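Local coordinates for protein putative hydrolase (Shewanella frigidimarina, PDB 3LHO) that probably acts as an iron(II)-dependent dioxygenase of the 2-oxoadipate dioxygenase/decarboxylase family, and carries a nickel ion at its metal site in this crystal, at residues S55-H60 with V94-L99; G70-E75 with A81-H86; Y240-A243 with L247-G250. One frame throughout, in Å; residues are numbered along the deposited sequence.

Interaction 1 of 3, residues S55-H60 with V94-L99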
ATOM      1  N   SER A  55      -4.901   8.607 -11.516  1.00 12.83           N
ATOM      2  CA  SER A  55      -4.029   9.458 -12.310  1.00 17.07           C
ATOM      3  C   SER A  55      -3.546  10.608 -11.435  1.00 15.66           C
ATOM      4  O   SER A  55      -2.422  11.025 -11.567  1.00 16.51           O
ATOM      5  CB  SER A  55      -4.744   9.987 -13.533  1.00 19.62           C
ATOM      6  OG  SER A  55      -5.089   8.854 -14.356  1.00 25.42           O
ATOM      7  N   VAL A  56      -4.408  11.058 -10.531  1.00 13.20           N
ATOM      8  CA  VAL A  56      -4.009  12.172  -9.633  1.00 12.76           C
ATOM      9  C   VAL A  56      -2.869  11.762  -8.673  1.00 15.53           C
ATOM     10  O   VAL A  56      -1.892  12.545  -8.424  1.00 15.13           O
ATOM     11  CB  VAL A  56      -5.210  12.637  -8.837  1.00 16.47           C
ATOM     12  CG1 VAL A  56      -4.803  13.662  -7.789  1.00 14.47           C
ATOM     13  CG2 VAL A  56      -6.252  13.231  -9.792  1.00 18.86           C
ATOM     14  N   LEU A  57      -2.995  10.571  -8.088  1.00 13.72           N
ATOM     15  CA  LEU A  57      -1.960  10.045  -7.216  1.00 15.07           C
ATOM     16  C   LEU A  57      -0.714   9.765  -8.030  1.00 15.69           C
ATOM     17  O   LEU A  57       0.386  10.030  -7.578  1.00 14.16           O
ATOM     18  CB  LEU A  57      -2.407   8.761  -6.504  1.00 13.61           C
ATOM     19  CG  LEU A  57      -3.250   8.942  -5.210  1.00 14.71           C
ATOM     20  CD1 LEU A  57      -4.649   9.513  -5.443  1.00 15.39           C
ATOM     21  CD2 LEU A  57      -3.340   7.637  -4.430  1.00 15.13           C
ATOM     22  N   ALA A  58      -0.877   9.180  -9.214  1.00 13.69           N
ATOM     23  CA  ALA A  58       0.265   8.787 -10.048  1.00 15.93           C
ATOM     24  C   ALA A  58       1.177   9.963 -10.436  1.00 20.25           C
ATOM     25  O   ALA A  58       2.397   9.780 -10.565  1.00 16.45           O
ATOM     26  CB  ALA A  58      -0.220   8.029 -11.314  1.00 13.92           C
ATOM     27  N   LYS A  59       0.597  11.162 -10.557  1.00 17.00           N
ATOM     28  CA  LYS A  59       1.363  12.350 -10.956  1.00 20.60           C
ATOM     29  C   LYS A  59       2.463  12.683  -9.953  1.00 19.58           C
ATOM     30  O   LYS A  59       3.477  13.293 -10.310  1.00 19.95           O
ATOM     31  CB  LYS A  59       0.455  13.576 -11.154  1.00 20.04           C
ATOM     32  CG  LYS A  59      -0.233  13.645 -12.496  1.00 27.41           C
ATOM     33  CD  LYS A  59       0.729  14.088 -13.592  1.00 34.72           C
ATOM     34  CE  LYS A  59      -0.009  14.229 -14.914  1.00 39.41           C
ATOM     35  NZ  LYS A  59       0.960  14.336 -16.053  1.00 46.91           N
ATOM     36  N   HIS A  60       2.261  12.299  -8.697  1.00 16.91           N
ATOM     37  CA  HIS A  60       3.301  12.494  -7.666  1.00 16.21           C
ATOM     38  C   HIS A  60       4.526  11.672  -7.972  1.00 15.72           C
ATOM     39  O   HIS A  60       5.600  11.964  -7.489  1.00 18.26           O
ATOM     40  CB  HIS A  60       2.756  12.226  -6.256  1.00 13.76           C
ATOM     41  CG  HIS A  60       1.764  13.250  -5.827  1.00 14.68           C
ATOM     42  ND1 HIS A  60       2.102  14.308  -5.002  1.00 19.04           N
ATOM     43  CD2 HIS A  60       0.469  13.443  -6.176  1.00 13.41           C
ATOM     44  CE1 HIS A  60       1.053  15.098  -4.862  1.00 17.82           C
ATOM     45  NE2 HIS A  60       0.054  14.607  -5.565  1.00 20.81           N
ATOM     46  N   VAL A  94       5.821   1.269  -7.703  1.00 16.39           N
ATOM     47  CA  VAL A  94       4.680   1.946  -7.142  1.00 15.16           C
ATOM     48  C   VAL A  94       3.393   1.348  -7.721  1.00 18.85           C
ATOM     49  O   VAL A  94       3.140   1.374  -8.917  1.00 18.15           O
ATOM     50  CB  VAL A  94       4.769   3.480  -7.367  1.00 16.80           C
ATOM     51  CG1 VAL A  94       3.452   4.159  -6.901  1.00 12.24           C
ATOM     52  CG2 VAL A  94       6.020   4.022  -6.665  1.00 17.36           C
ATOM     53  N   PHE A  95       2.625   0.746  -6.837  1.00 17.28           N
ATOM     54  CA  PHE A  95       1.387   0.112  -7.184  1.00 19.81           C
ATOM     55  C   PHE A  95       0.249   1.015  -6.680  1.00 19.15           C
ATOM     56  O   PHE A  95       0.194   1.334  -5.465  1.00 15.46           O
ATOM     57  CB  PHE A  95       1.317  -1.230  -6.492  1.00 19.37           C
ATOM     58  CG  PHE A  95       0.132  -2.047  -6.890  1.00 23.84           C
ATOM     59  CD1 PHE A  95       0.128  -2.785  -8.072  1.00 26.70           C
ATOM     60  CD2 PHE A  95      -1.005  -2.066  -6.056  1.00 34.68           C
ATOM     61  CE1 PHE A  95      -1.008  -3.552  -8.449  1.00 21.50           C
ATOM     62  CE2 PHE A  95      -2.125  -2.809  -6.392  1.00 19.26           C
ATOM     63  CZ  PHE A  95      -2.134  -3.570  -7.609  1.00 22.42           C
ATOM     64  N   ILE A  96      -0.619   1.434  -7.604  1.00 16.49           N
ATOM     65  CA  ILE A  96      -1.731   2.349  -7.271  1.00 17.55           C
ATOM     66  C   ILE A  96      -3.020   1.740  -7.773  1.00 18.80           C
ATOM     67  O   ILE A  96      -3.171   1.391  -8.954  1.00 18.58           O
ATOM     68  CB  ILE A  96      -1.549   3.801  -7.777  1.00 15.96           C
ATOM     69  CG1 ILE A  96      -0.169   4.378  -7.473  1.00 16.03           C
ATOM     70  CG2 ILE A  96      -2.698   4.703  -7.207  1.00 12.56           C
ATOM     71  CD1 ILE A  96       0.045   5.832  -8.080  1.00 13.20           C
ATOM     72  N   SER A  97      -3.960   1.520  -6.848  1.00 18.68           N
ATOM     73  CA  SER A  97      -5.262   0.984  -7.249  1.00 16.22           C
ATOM     74  C   SER A  97      -6.370   2.002  -6.942  1.00 17.67           C
ATOM     75  O   SER A  97      -6.148   2.984  -6.209  1.00 13.72           O
ATOM     76  CB  SER A  97      -5.522  -0.349  -6.561  1.00 16.42           C
ATOM     77  OG  SER A  97      -5.677  -0.215  -5.151  1.00 15.56           O
ATOM     78  N   GLU A  98      -7.520   1.833  -7.580  1.00 18.26           N
ATOM     79  CA  GLU A  98      -8.688   2.659  -7.281  1.00 18.65           C
ATOM     80  C   GLU A  98      -9.932   1.791  -7.289  1.00 16.89           C
ATOM     81  O   GLU A  98     -10.095   0.986  -8.167  1.00 15.44           O
ATOM     82  CB  GLU A  98      -8.883   3.828  -8.260  1.00 17.25           C
ATOM     83  CG  GLU A  98      -9.204   3.470  -9.653  1.00 20.19           C
ATOM     84  CD  GLU A  98      -9.338   4.685 -10.570  1.00 24.44           C
ATOM     85  OE1 GLU A  98      -9.045   5.866 -10.201  1.00 18.31           O
ATOM     86  OE2 GLU A  98      -9.687   4.440 -11.700  1.00 18.20           O
ATOM     87  N   LEU A  99     -10.792   2.016  -6.310  1.00 17.67           N
ATOM     88  CA  LEU A  99     -12.051   1.303  -6.228  1.00 16.41           C
ATOM     89  C   LEU A  99     -13.040   1.871  -7.240  1.00 14.31           C
ATOM     90  O   LEU A  99     -13.171   3.075  -7.406  1.00 13.84           O
ATOM     91  CB  LEU A  99     -12.622   1.436  -4.798  1.00 15.04           C
ATOM     92  CG  LEU A  99     -13.841   0.562  -4.415  1.00 23.30           C
ATOM     93  CD1 LEU A  99     -13.450  -0.889  -4.220  1.00 13.86           C
ATOM     94  CD2 LEU A  99     -14.458   1.117  -3.124  1.00 30.68           C
TER

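Interaction 2 of 3, residues G70-E75 with A81-H86. With SO4 (sulfate ion), chain D.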
ATOM      1  N   GLY A  70       2.398  -1.144 -16.160  1.00 19.77           N
ATOM      2  CA  GLY A  70       1.482  -2.307 -16.057  1.00 20.38           C
ATOM      3  C   GLY A  70       0.073  -1.886 -15.675  1.00 21.20           C
ATOM      4  O   GLY A  70      -0.071  -0.995 -14.859  1.00 17.87           O
ATOM      5  N   ASP A  71      -0.943  -2.483 -16.310  1.00 18.89           N
ATOM      6  CA  ASP A  71      -2.378  -2.221 -16.070  1.00 20.40           C
ATOM      7  C   ASP A  71      -3.014  -3.507 -15.537  1.00 21.30           C
ATOM      8  O   ASP A  71      -2.698  -4.581 -16.024  1.00 19.93           O
ATOM      9  CB  ASP A  71      -3.073  -1.814 -17.378  1.00 19.62           C
ATOM     10  CG  ASP A  71      -2.790  -0.372 -17.784  1.00 26.70           C
ATOM     11  OD1 ASP A  71      -2.022   0.318 -17.069  1.00 21.35           O
ATOM     12  OD2 ASP A  71      -3.339   0.070 -18.810  1.00 22.23           O
ATOM     13  N   TYR A  72      -3.865  -3.391 -14.523  1.00 19.84           N
ATOM     14  CA  TYR A  72      -4.490  -4.549 -13.868  1.00 21.86           C
ATOM     15  C   TYR A  72      -5.963  -4.276 -13.594  1.00 20.87           C
ATOM     16  O   TYR A  72      -6.350  -3.167 -13.283  1.00 17.29           O
ATOM     17  CB  TYR A  72      -3.821  -4.815 -12.516  1.00 21.94           C
ATOM     18  CG  TYR A  72      -2.320  -4.923 -12.604  1.00 24.67           C
ATOM     19  CD1 TYR A  72      -1.715  -6.121 -12.950  1.00 24.13           C
ATOM     20  CD2 TYR A  72      -1.514  -3.824 -12.380  1.00 18.33           C
ATOM     21  CE1 TYR A  72      -0.317  -6.218 -13.048  1.00 31.25           C
ATOM     22  CE2 TYR A  72      -0.134  -3.897 -12.481  1.00 20.13           C
ATOM     23  CZ  TYR A  72       0.461  -5.099 -12.790  1.00 22.83           C
ATOM     24  OH  TYR A  72       1.822  -5.171 -12.909  1.00 24.95           O
ATOM     25  N   LYS A  73      -6.788  -5.310 -13.671  1.00 24.07           N
ATOM     26  CA  LYS A  73      -8.163  -5.233 -13.200  1.00 23.09           C
ATOM     27  C   LYS A  73      -8.387  -6.344 -12.175  1.00 25.92           C
ATOM     28  O   LYS A  73      -8.021  -7.486 -12.423  1.00 27.10           O
ATOM     29  CB  LYS A  73      -9.125  -5.398 -14.364  1.00 28.61           C
ATOM     30  CG  LYS A  73     -10.633  -5.220 -13.970  1.00 34.26           C
ATOM     31  CD  LYS A  73     -11.490  -4.928 -15.223  1.00 43.60           C
ATOM     32  CE  LYS A  73     -12.743  -4.070 -14.920  1.00 50.52           C
ATOM     33  NZ  LYS A  73     -12.934  -2.998 -15.968  1.00 48.76           N
ATOM     34  N   PHE A  74      -8.963  -6.018 -11.028  1.00 25.60           N
ATOM     35  CA  PHE A  74      -9.357  -7.041 -10.035  1.00 26.99           C
ATOM     36  C   PHE A  74     -10.881  -7.087  -9.870  1.00 25.24           C
ATOM     37  O   PHE A  74     -11.477  -6.231  -9.237  1.00 24.05           O
ATOM     38  CB  PHE A  74      -8.627  -6.745  -8.729  1.00 26.67           C
ATOM     39  CG  PHE A  74      -7.133  -6.784  -8.884  1.00 32.99           C
ATOM     40  CD1 PHE A  74      -6.465  -8.003  -8.949  1.00 40.56           C
ATOM     41  CD2 PHE A  74      -6.395  -5.618  -9.030  1.00 27.02           C
ATOM     42  CE1 PHE A  74      -5.073  -8.046  -9.132  1.00 39.87           C
ATOM     43  CE2 PHE A  74      -5.005  -5.652  -9.191  1.00 30.52           C
ATOM     44  CZ  PHE A  74      -4.347  -6.861  -9.244  1.00 34.56           C
ATOM     45  N   GLU A  75     -11.512  -8.091 -10.464  1.00 26.72           N
ATOM     46  CA  GLU A  75     -12.973  -8.087 -10.615  1.00 29.58           C
ATOM     47  C   GLU A  75     -13.715  -8.244  -9.306  1.00 30.22           C
ATOM     48  O   GLU A  75     -14.623  -7.478  -9.012  1.00 32.46           O
ATOM     49  CB  GLU A  75     -13.437  -9.189 -11.570  1.00 31.26           C
ATOM     50  CG  GLU A  75     -14.689  -8.804 -12.336  1.00 40.86           C
ATOM     51  CD  GLU A  75     -14.430  -7.631 -13.273  1.00 53.67           C
ATOM     52  OE1 GLU A  75     -13.386  -7.663 -13.971  1.00 54.07           O
ATOM     53  OE2 GLU A  75     -15.251  -6.678 -13.288  1.00 55.97           O
ATOM     54  N   ALA A  81      -5.991  -1.129 -11.357  1.00 16.76           N
ATOM     55  CA  ALA A  81      -4.724  -0.640 -10.812  1.00 16.99           C
ATOM     56  C   ALA A  81      -3.692  -0.543 -11.914  1.00 17.39           C
ATOM     57  O   ALA A  81      -3.854  -1.096 -13.043  1.00 15.33           O
ATOM     58  CB  ALA A  81      -4.221  -1.568  -9.681  1.00 14.33           C
ATOM     59  N   LYS A  82      -2.611   0.131 -11.574  1.00 15.28           N
ATOM     60  CA  LYS A  82      -1.436   0.224 -12.456  1.00 16.43           C
ATOM     61  C   LYS A  82      -0.204   0.178 -11.545  1.00 18.02           C
ATOM     62  O   LYS A  82      -0.300   0.533 -10.327  1.00 15.90           O
ATOM     63  CB  LYS A  82      -1.410   1.557 -13.223  1.00 15.71           C
ATOM     64  CG  LYS A  82      -2.637   1.925 -14.106  1.00 14.40           C
ATOM     65  CD  LYS A  82      -2.571   3.401 -14.641  1.00 16.68           C
ATOM     66  CE  LYS A  82      -1.556   3.615 -15.724  1.00 15.48           C
ATOM     67  NZ  LYS A  82      -1.793   2.813 -16.991  1.00 18.26           N
ATOM     68  N   HIS A  83       0.923  -0.246 -12.124  1.00 17.01           N
ATOM     69  CA  HIS A  83       2.197  -0.088 -11.463  1.00 16.44           C
ATOM     70  C   HIS A  83       3.135   0.736 -12.321  1.00 16.33           C
ATOM     71  O   HIS A  83       2.993   0.791 -13.550  1.00 13.41           O
ATOM     72  CB  HIS A  83       2.784  -1.448 -10.983  1.00 17.81           C
ATOM     73  CG  HIS A  83       3.809  -2.044 -11.888  1.00 18.34           C
ATOM     74  ND1 HIS A  83       3.508  -3.001 -12.842  1.00 14.63           N
ATOM     75  CD2 HIS A  83       5.149  -1.851 -11.949  1.00 15.42           C
ATOM     76  CE1 HIS A  83       4.629  -3.338 -13.472  1.00 18.76           C
ATOM     77  NE2 HIS A  83       5.642  -2.657 -12.941  1.00 21.75           N
ATOM     78  N   PHE A  84       4.043   1.435 -11.608  1.00 14.33           N
ATOM     79  CA  PHE A  84       5.017   2.359 -12.160  1.00 14.98           C
ATOM     80  C   PHE A  84       6.424   1.953 -11.721  1.00 14.45           C
ATOM     81  O   PHE A  84       6.620   1.497 -10.586  1.00 14.96           O
ATOM     82  CB  PHE A  84       4.715   3.813 -11.713  1.00 17.73           C
ATOM     83  CG  PHE A  84       3.318   4.259 -12.035  1.00 16.82           C
ATOM     84  CD1 PHE A  84       2.247   3.856 -11.219  1.00 16.98           C
ATOM     85  CD2 PHE A  84       3.057   5.022 -13.152  1.00 16.31           C
ATOM     86  CE1 PHE A  84       0.954   4.208 -11.525  1.00 16.83           C
ATOM     87  CE2 PHE A  84       1.747   5.403 -13.478  1.00 15.69           C
ATOM     88  CZ  PHE A  84       0.689   4.996 -12.647  1.00 13.76           C
ATOM     89  N   GLU A  85       7.385   2.146 -12.635  1.00 16.70           N
ATOM     90  CA  GLU A  85       8.789   1.819 -12.439  1.00 16.16           C
ATOM     91  C   GLU A  85       9.689   3.039 -12.675  1.00 17.71           C
ATOM     92  O   GLU A  85       9.383   3.891 -13.536  1.00 16.66           O
ATOM     93  CB  GLU A  85       9.204   0.721 -13.408  1.00 18.47           C
ATOM     94  CG  GLU A  85       8.524  -0.608 -13.097  1.00 17.13           C
ATOM     95  CD  GLU A  85       8.855  -1.707 -14.088  1.00 25.52           C
ATOM     96  OE1 GLU A  85       9.755  -1.511 -14.942  1.00 26.21           O
ATOM     97  OE2 GLU A  85       8.180  -2.766 -14.007  1.00 25.23           O
ATOM     98  N   HIS A  86      10.748   3.129 -11.863  1.00 17.83           N
ATOM     99  CA  HIS A  86      11.713   4.230 -11.911  1.00 19.14           C
ATOM    100  C   HIS A  86      12.997   3.700 -12.609  1.00 20.48           C
ATOM    101  O   HIS A  86      13.282   2.485 -12.547  1.00 19.46           O
ATOM    102  CB  HIS A  86      12.002   4.721 -10.497  1.00 20.09           C
ATOM    103  CG  HIS A  86      12.792   5.983 -10.434  1.00 18.00           C
ATOM    104  ND1 HIS A  86      14.167   6.003 -10.505  1.00 17.98           N
ATOM    105  CD2 HIS A  86      12.401   7.275 -10.294  1.00 29.60           C
ATOM    106  CE1 HIS A  86      14.595   7.254 -10.403  1.00 24.58           C
ATOM    107  NE2 HIS A  86      13.542   8.049 -10.275  1.00 24.57           N
TER
HETATM  108  S   SO4 D 269      -9.944 -11.215  -9.698  1.00 76.97           S
HETATM  109  O1  SO4 D 269      -8.559 -10.945  -9.328  1.00 83.81           O
HETATM  110  O2  SO4 D 269     -10.124 -12.655  -9.854  1.00 82.40           O
HETATM  111  O3  SO4 D 269     -10.832 -10.729  -8.641  1.00 77.71           O
HETATM  112  O4  SO4 D 269     -10.229 -10.551 -10.969  1.00 79.04           O

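Interaction 3 of 3, residues Y240-A243 with L247-G250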
ATOM      1  N   TYR A 240      10.971 -13.841  -9.318  1.00 16.93           N
ATOM      2  CA  TYR A 240      11.756 -14.741 -10.133  1.00 19.18           C
ATOM      3  C   TYR A 240      11.819 -14.320 -11.589  1.00 20.89           C
ATOM      4  O   TYR A 240      10.946 -13.571 -12.074  1.00 20.97           O
ATOM      5  CB  TYR A 240      11.199 -16.150 -10.019  1.00 17.24           C
ATOM      6  CG  TYR A 240      11.331 -16.753  -8.641  1.00 18.16           C
ATOM      7  CD1 TYR A 240      10.454 -16.411  -7.616  1.00 18.02           C
ATOM      8  CD2 TYR A 240      12.305 -17.705  -8.368  1.00 18.95           C
ATOM      9  CE1 TYR A 240      10.573 -16.977  -6.362  1.00 21.21           C
ATOM     10  CE2 TYR A 240      12.419 -18.271  -7.131  1.00 15.69           C
ATOM     11  CZ  TYR A 240      11.559 -17.920  -6.127  1.00 14.49           C
ATOM     12  OH  TYR A 240      11.677 -18.506  -4.884  1.00 19.21           O
ATOM     13  N   PRO A 241      12.881 -14.745 -12.292  1.00 20.46           N
ATOM     14  CA  PRO A 241      13.000 -14.409 -13.709  1.00 22.67           C
ATOM     15  C   PRO A 241      11.975 -15.107 -14.582  1.00 22.73           C
ATOM     16  O   PRO A 241      11.639 -16.270 -14.352  1.00 24.40           O
ATOM     17  CB  PRO A 241      14.406 -14.896 -14.078  1.00 24.34           C
ATOM     18  CG  PRO A 241      15.129 -15.008 -12.832  1.00 19.56           C
ATOM     19  CD  PRO A 241      14.128 -15.319 -11.768  1.00 20.66           C
HETATM   20  N   MSE A 242      11.466 -14.390 -15.564  1.00 22.65           N
HETATM   21  CA  MSE A 242      10.650 -14.997 -16.629  1.00 26.63           C
HETATM   22  C   MSE A 242      11.537 -15.711 -17.667  1.00 28.55           C
HETATM   23  O   MSE A 242      12.778 -15.715 -17.551  1.00 27.36           O
HETATM   24  CB  MSE A 242       9.828 -13.904 -17.320  1.00 26.40           C
HETATM   25  CG  MSE A 242       8.938 -13.152 -16.352  1.00 26.58           C
HETATM   26 SE   MSE A 242       7.895 -11.761 -17.191  0.75 28.81          SE
HETATM   27  CE  MSE A 242       9.182 -10.334 -17.361  1.00 30.10           C
ATOM     28  N   ALA A 243      10.897 -16.288 -18.685  1.00 30.15           N
ATOM     29  CA  ALA A 243      11.603 -16.951 -19.774  1.00 31.06           C
ATOM     30  C   ALA A 243      12.692 -16.083 -20.363  1.00 30.68           C
ATOM     31  O   ALA A 243      13.760 -16.585 -20.656  1.00 31.71           O
ATOM     32  CB  ALA A 243      10.622 -17.422 -20.883  1.00 31.93           C
ATOM     33  N   LEU A 247      12.948  -9.960 -14.379  1.00 22.34           N
ATOM     34  CA  LEU A 247      12.117 -10.345 -13.237  1.00 21.33           C
ATOM     35  C   LEU A 247      10.642 -10.142 -13.585  1.00 21.57           C
ATOM     36  O   LEU A 247      10.288  -9.204 -14.289  1.00 22.15           O
ATOM     37  CB  LEU A 247      12.495  -9.550 -11.987  1.00 21.51           C
ATOM     38  CG  LEU A 247      13.875  -9.832 -11.391  1.00 24.39           C
ATOM     39  CD1 LEU A 247      14.096  -8.944 -10.186  1.00 18.70           C
ATOM     40  CD2 LEU A 247      14.009 -11.289 -11.023  1.00 18.30           C
ATOM     41  N   TYR A 248       9.801 -11.074 -13.145  1.00 23.23           N
ATOM     42  CA  TYR A 248       8.337 -10.919 -13.216  1.00 23.52           C
ATOM     43  C   TYR A 248       7.976  -9.687 -12.411  1.00 23.28           C
ATOM     44  O   TYR A 248       8.357  -9.592 -11.250  1.00 23.43           O
ATOM     45  CB  TYR A 248       7.641 -12.151 -12.628  1.00 22.01           C
ATOM     46  CG  TYR A 248       6.140 -12.034 -12.475  1.00 22.56           C
ATOM     47  CD1 TYR A 248       5.308 -11.875 -13.593  1.00 24.55           C
ATOM     48  CD2 TYR A 248       5.546 -12.124 -11.220  1.00 22.96           C
ATOM     49  CE1 TYR A 248       3.928 -11.777 -13.446  1.00 25.32           C
ATOM     50  CE2 TYR A 248       4.162 -12.037 -11.059  1.00 22.58           C
ATOM     51  CZ  TYR A 248       3.358 -11.868 -12.175  1.00 23.87           C
ATOM     52  OH  TYR A 248       2.002 -11.767 -11.991  1.00 26.39           O
ATOM     53  N   THR A 249       7.215  -8.769 -13.003  1.00 25.92           N
ATOM     54  CA  THR A 249       6.891  -7.489 -12.336  1.00 26.74           C
ATOM     55  C   THR A 249       5.456  -7.381 -11.824  1.00 27.99           C
ATOM     56  O   THR A 249       5.054  -6.327 -11.352  1.00 28.68           O
ATOM     57  CB  THR A 249       7.150  -6.313 -13.290  1.00 26.79           C
ATOM     58  OG1 THR A 249       6.416  -6.528 -14.488  1.00 26.43           O
ATOM     59  CG2 THR A 249       8.641  -6.225 -13.647  1.00 30.87           C
ATOM     60  N   GLY A 250       4.677  -8.454 -11.908  1.00 29.19           N
ATOM     61  CA  GLY A 250       3.265  -8.422 -11.510  1.00 30.15           C
ATOM     62  C   GLY A 250       3.052  -8.524 -10.006  1.00 32.06           C
ATOM     63  O   GLY A 250       4.011  -8.671  -9.220  1.00 28.23           O
TER

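Interaction 1 of 3, residues S55-H60 with V94-L99
I96 pushes its side chain from the strand against the helix turn that holds L57 and A58, and both of its branches find a partner there. The longer branch is extended (chi2 176°) and brings its terminal methyl down onto the helix backbone: I96 CD1 lies 3.6 Å from A58 CA and 4.0 Å from L57 C. I96 CD1 also touches A58 CB at 3.9 Å, so it sits against the backbone between L57 and A58. The small A58 is consistent with the close approach of helix and strand, A58 CA and I96 CA being 7.3 Å apart. The shorter branch serves L57. I96 CG2 stands anti to the backbone N and meets L57 CD2 at 4.1 Å, with L57 CB near it as well; the two side chains cross obliquely, and L57 offers CD2 to the strand while CD1 lies farther off. The contact is van der Waals packing throughout, small in area, and all three residues are buried.

The order of elements, strand 39-47, helix 54-62, then strands 67-74, 79-85 and 93-99, matches the beta-alpha-beta-beta-beta module of the glyoxalase clan, and this is its helix lying on its sheet. The helix spans three neighbouring strands: L57 also touches L44 and T46 of strand 39-47, I96 sits in the middle on strand 93-99, and A58 meets F84 of strand 79-85. Farther along strand 93-99, E98 OE1 accepts a hydrogen bond from L54 N at the start of helix 54-62.

Interaction 2 of 3, residues G70-E75 with A81-H86
Y72 and A81 face each other as a hydrogen-bonded antiparallel pair: Y72 N reaches A81 O at 2.7 Å, and A81 N returns to Y72 O at 2.8 Å. Two residues along, H83 N donates to G70 O at 3.0 Å. Between these, D71 and K82 form the non-hydrogen-bonded pair, their side chains running alongside. K82 bends at its last two torsions (73° and 62°) and brings NZ back to the syn lone pair of D71 OD1, a short salt bridge of 2.5 Å; D68 is its second carboxylate. Without the amine, as with a leucine here, D71 and D68 would probably lose the positive charge they share. The strands are the arms of a beta hairpin, with 67-74 at the margin of the main sheet within this chain.

On the face of Y72, A81 and H83, the tyrosine and histidine rings meet by their edges, neither lying over the other, Y72 OH hydrogen-bonded to H83 ND1 at 2.7 Å. H83 NE2 donates to E85 OE2 at 2.8 Å, so both ring nitrogens are held and the imidazole's rotation is fixed. The F74 ring edge meets A81 CB at 4.2 Å; E75 N donates to a sulfate, probably from the crystallisation liquor.

Interaction 3 of 3, residues Y240-A243 with L247-G250
L247 lays one methyl against the peptide that joins Y240 to P241: its CD2 is 3.8 Å from Y240 C and 4.1 Å from P241 CD, and the leucine and proline side chains run alongside each other. The backbones draw together here, P241 CA and L247 CA only 4.2 Å apart, and are tied by one nearly straight hydrogen bond. Y248 N donates to Y240 O at 2.9 Å, with 177° at the hydrogen.

Beyond the proline, selenomethionine M242 bends back over the second segment. Its CG packs on Y248 CB at 4.1 Å, and SE comes up at the edge of the Y248 ring, near the ring plane. The turn at the last torsion (chi3 -79°) then swings M242 CE to 3.5 Å from L247 O. Y248 sends its own ring away from the first segment, and G250 N sits over the centre of one face, 3.5 Å above the plane. This is a tight loop closed by a single bridge at the surface, with no regular helix or strand in either segment; the residues that touch are partly or fully exposed.

The loop follows strand 235-239, which carries the nickel ligand E235, and R239 on that strand ties it down by donating from NH1 to the carbonyl oxygens of Y248 and G250. Y240 OH is hydrogen-bonded to E209 of the adjacent strand 208-212, Y248 OH to V252 O, and T249 packs on H83 and E85 of strand 79-85.

Interactions 1 and 2 lie in what is probably one beta-alpha-beta-beta-beta module and share its sheet. Strands 79-85 and 93-99 are neighbours, I96 N lies 2.9 Å from K82 O in a probable hydrogen bond, and the hairpin of interaction 2 is nested in the loop that interaction 1 closes. Interaction 1 is core, entirely apolar, helix against sheet. Interaction 2, partly buried at the sheet margin, relies on backbone bonds, a salt bridge and a histidine held at both nitrogens. Interaction 3 is a surface loop with one backbone bond and a few van der Waals side-chain contacts; it does not touch interaction 1, but T249 and G250 pack against Y72, H83 and E85 of interaction 2.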